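Local coordinates for protein putative aldo/keto reductase (Salmonella enterica subsp. enterica serovar Typhimurium, PDB 4R9O) that probably works as an NADP-dependent oxidoreductase of the aldo/keto reductase family, built on a TIM-barrel fold, at residues C[15-20]-C[259-264]. Sequence-based numbering, arbitrary orientation.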
ATOM      1  N   PRO C  15      15.372 -22.094  29.067  1.00 41.65           N
ATOM      2  CA  PRO C  15      16.721 -22.651  29.086  1.00 40.35           C
ATOM      3  C   PRO C  15      17.783 -21.557  29.056  1.00 38.50           C
ATOM      4  O   PRO C  15      17.493 -20.386  28.786  1.00 35.67           O
ATOM      5  CB  PRO C  15      16.769 -23.488  27.809  1.00 36.69           C
ATOM      6  CG  PRO C  15      15.850 -22.757  26.879  1.00 34.82           C
ATOM      7  CD  PRO C  15      14.728 -22.245  27.749  1.00 36.61           C
ATOM      8  N   GLU C  16      19.016 -21.957  29.319  1.00 39.06           N
ATOM      9  CA  GLU C  16      20.151 -21.065  29.203  1.00 41.12           C
ATOM     10  C   GLU C  16      20.852 -21.337  27.878  1.00 38.13           C
ATOM     11  O   GLU C  16      21.319 -22.456  27.631  1.00 36.87           O
ATOM     12  CB  GLU C  16      21.097 -21.262  30.383  1.00 45.57           C
ATOM     13  CG  GLU C  16      22.269 -20.312  30.429  1.00 51.22           C
ATOM     14  CD  GLU C  16      23.102 -20.500  31.685  1.00 58.56           C
ATOM     15  OE1 GLU C  16      24.160 -21.165  31.610  1.00 59.70           O
ATOM     16  OE2 GLU C  16      22.689 -19.989  32.751  1.00 62.34           O
ATOM     17  N   PHE C  17      20.898 -20.316  27.023  1.00 37.05           N
ATOM     18  CA  PHE C  17      21.539 -20.420  25.713  1.00 36.53           C
ATOM     19  C   PHE C  17      22.810 -19.584  25.633  1.00 38.47           C
ATOM     20  O   PHE C  17      23.079 -18.742  26.492  1.00 37.88           O
ATOM     21  CB  PHE C  17      20.585 -19.974  24.597  1.00 34.52           C
ATOM     22  CG  PHE C  17      19.518 -20.979  24.252  1.00 33.24           C
ATOM     23  CD1 PHE C  17      19.518 -22.243  24.819  1.00 31.97           C
ATOM     24  CD2 PHE C  17      18.515 -20.655  23.347  1.00 34.67           C
ATOM     25  CE1 PHE C  17      18.535 -23.165  24.503  1.00 33.48           C
ATOM     26  CE2 PHE C  17      17.525 -21.580  23.020  1.00 33.82           C
ATOM     27  CZ  PHE C  17      17.540 -22.834  23.597  1.00 34.18           C
ATOM     28  N   SER C  18      23.606 -19.815  24.598  1.00 39.53           N
ATOM     29  CA  SER C  18      24.670 -18.868  24.295  1.00 37.57           C
ATOM     30  C   SER C  18      24.019 -17.694  23.549  1.00 34.22           C
ATOM     31  O   SER C  18      23.078 -17.891  22.791  1.00 31.88           O
ATOM     32  CB  SER C  18      25.793 -19.529  23.483  1.00 36.13           C
ATOM     33  OG  SER C  18      25.308 -20.062  22.264  1.00 35.68           O
ATOM     34  N   ARG C  19      24.504 -16.482  23.791  1.00 33.10           N
ATOM     35  CA  ARG C  19      23.946 -15.268  23.199  1.00 33.31           C
ATOM     36  C   ARG C  19      23.986 -15.285  21.670  1.00 33.82           C
ATOM     37  O   ARG C  19      23.128 -14.702  21.003  1.00 32.08           O
ATOM     38  CB  ARG C  19      24.701 -14.047  23.728  1.00 36.68           C
ATOM     39  CG  ARG C  19      24.057 -12.725  23.415  1.00 38.97           C
ATOM     40  CD  ARG C  19      24.891 -11.605  23.988  1.00 41.60           C
ATOM     41  NE  ARG C  19      24.203 -10.332  23.868  1.00 42.09           N
ATOM     42  CZ  ARG C  19      24.717  -9.173  24.246  1.00 42.76           C
ATOM     43  NH1 ARG C  19      25.938  -9.135  24.769  1.00 42.88           N
ATOM     44  NH2 ARG C  19      24.011  -8.057  24.093  1.00 43.71           N
ATOM     45  N   PHE C  20      25.002 -15.939  21.118  1.00 32.29           N
ATOM     46  CA  PHE C  20      25.062 -16.170  19.680  1.00 33.38           C
ATOM     47  C   PHE C  20      24.735 -17.635  19.385  1.00 31.77           C
ATOM     48  O   PHE C  20      25.154 -18.533  20.106  1.00 31.65           O
ATOM     49  CB  PHE C  20      26.438 -15.797  19.119  1.00 35.82           C
ATOM     50  CG  PHE C  20      26.622 -14.322  18.886  1.00 35.03           C
ATOM     51  CD1 PHE C  20      26.341 -13.763  17.651  1.00 35.45           C
ATOM     52  CD2 PHE C  20      27.093 -13.499  19.895  1.00 38.82           C
ATOM     53  CE1 PHE C  20      26.510 -12.400  17.428  1.00 39.34           C
ATOM     54  CE2 PHE C  20      27.276 -12.138  19.679  1.00 39.96           C
ATOM     55  CZ  PHE C  20      26.983 -11.590  18.441  1.00 39.94           C
ATOM     56  N   GLN C 259      16.728  -7.619  23.288  1.00 30.00           N
ATOM     57  CA  GLN C 259      17.957  -8.394  23.535  1.00 30.13           C
ATOM     58  C   GLN C 259      18.016  -9.702  22.738  1.00 27.43           C
ATOM     59  O   GLN C 259      18.097 -10.778  23.313  1.00 28.27           O
ATOM     60  CB  GLN C 259      18.102  -8.683  25.033  1.00 31.02           C
ATOM     61  CG  GLN C 259      18.004  -7.427  25.900  1.00 34.15           C
ATOM     62  CD  GLN C 259      18.225  -7.711  27.378  1.00 43.33           C
ATOM     63  OE1 GLN C 259      19.340  -8.015  27.799  1.00 47.66           O
ATOM     64  NE2 GLN C 259      17.161  -7.615  28.170  1.00 45.80           N
ATOM     65  N   PRO C 260      18.001  -9.601  21.399  1.00 26.19           N
ATOM     66  CA  PRO C 260      17.993 -10.774  20.517  1.00 27.96           C
ATOM     67  C   PRO C 260      19.268 -11.621  20.606  1.00 28.66           C
ATOM     68  O   PRO C 260      20.337 -11.109  20.963  1.00 28.58           O
ATOM     69  CB  PRO C 260      17.871 -10.160  19.111  1.00 28.16           C
ATOM     70  CG  PRO C 260      17.438  -8.735  19.331  1.00 27.47           C
ATOM     71  CD  PRO C 260      18.056  -8.349  20.628  1.00 26.56           C
ATOM     72  N   LEU C 261      19.123 -12.904  20.282  1.00 28.09           N
ATOM     73  CA  LEU C 261      20.224 -13.845  20.105  1.00 30.56           C
ATOM     74  C   LEU C 261      20.433 -14.054  18.607  1.00 30.42           C
ATOM     75  O   LEU C 261      19.624 -14.729  17.957  1.00 28.59           O
ATOM     76  CB  LEU C 261      19.923 -15.189  20.780  1.00 26.61           C
ATOM     77  CG  LEU C 261      19.838 -15.273  22.312  1.00 30.41           C
ATOM     78  CD1 LEU C 261      18.643 -14.510  22.895  1.00 29.91           C
ATOM     79  CD2 LEU C 261      19.794 -16.726  22.732  1.00 28.66           C
ATOM     80  N   PRO C 262      21.505 -13.468  18.048  1.00 29.32           N
ATOM     81  CA  PRO C 262      21.753 -13.586  16.602  1.00 27.91           C
ATOM     82  C   PRO C 262      22.141 -14.999  16.182  1.00 29.07           C
ATOM     83  O   PRO C 262      22.984 -15.629  16.825  1.00 31.35           O
ATOM     84  CB  PRO C 262      22.912 -12.610  16.355  1.00 28.09           C
ATOM     85  CG  PRO C 262      22.889 -11.665  17.540  1.00 27.01           C
ATOM     86  CD  PRO C 262      22.429 -12.518  18.696  1.00 28.51           C
ATOM     87  N   ILE C 263      21.515 -15.491  15.112  1.00 28.47           N
ATOM     88  CA  ILE C 263      21.876 -16.779  14.526  1.00 31.68           C
ATOM     89  C   ILE C 263      22.901 -16.567  13.434  1.00 33.25           C
ATOM     90  O   ILE C 263      22.646 -15.834  12.476  1.00 35.32           O
ATOM     91  CB  ILE C 263      20.656 -17.511  13.929  1.00 30.61           C
ATOM     92  CG1 ILE C 263      19.587 -17.728  15.005  1.00 31.82           C
ATOM     93  CG2 ILE C 263      21.085 -18.826  13.263  1.00 30.41           C
ATOM     94  CD1 ILE C 263      18.229 -18.138  14.442  1.00 33.49           C
ATOM     95  N   ILE C 264      24.066 -17.185  13.599  1.00 32.88           N
ATOM     96  CA  ILE C 264      25.136 -17.116  12.618  1.00 35.19           C
ATOM     97  C   ILE C 264      24.994 -18.312  11.689  1.00 35.86           C
ATOM     98  O   ILE C 264      24.773 -19.428  12.156  1.00 36.72           O
ATOM     99  CB  ILE C 264      26.530 -17.145  13.282  1.00 38.27           C
ATOM    100  CG1 ILE C 264      26.567 -16.258  14.527  1.00 39.72           C
ATOM    101  CG2 ILE C 264      27.624 -16.772  12.280  1.00 40.99           C
ATOM    102  CD1 ILE C 264      27.796 -16.507  15.387  1.00 41.87           C
TER
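F20 and P262 meet where the TIM barrel closes, the first barrel strand, 16-23, running parallel to the last, 261-264. The side-chain packing is most extensive here: the F20 ring sets CE1 3.7 Å from P262 CG, while P262 CD lies over one ring face, displaced toward its rim. With CG anti to the carbonyl carbon (chi1 -80°), the ring also reaches I264, whose CD1 methyl approaches F20 CD1 obliquely at 3.8 Å. Flat phenyl, compact pyrrolidine and beta-branched isoleucine lie between strand and helices, where L254 of helix 245-254 and L276 of helix 269-276 also pack on F20. The P262 side chain also neighbours that of C214, which probably binds NADP(+).

Proline has no N-H to offer, and within these two segments the backbones meet through CA-H...O contacts: F20 CA lies 3.6 Å from P262 O. Just beyond, P262, which can only accept through its carbonyl O, is hydrogen-bonded to the backbone of V21. S18 OG donates a 2.6 Å hydrogen bond to F20 O and is itself bonded to T50 N; a small hydroxyl suits this buried place at the strand's end.

Toward F17 the contact thins: it meets only the CD2 methyl of L261, which lies at the edge of its ring, 3.8 Å from F17 CB. R19 marks the more open side: its extended chain carries NH1 to a salt bridge with E279, an end suited to partial exposure. R19 stays in the contact through its backbone, carbonyl O resting 3.2 Å from L261 CA with a bent angle of 125° at the hydrogen.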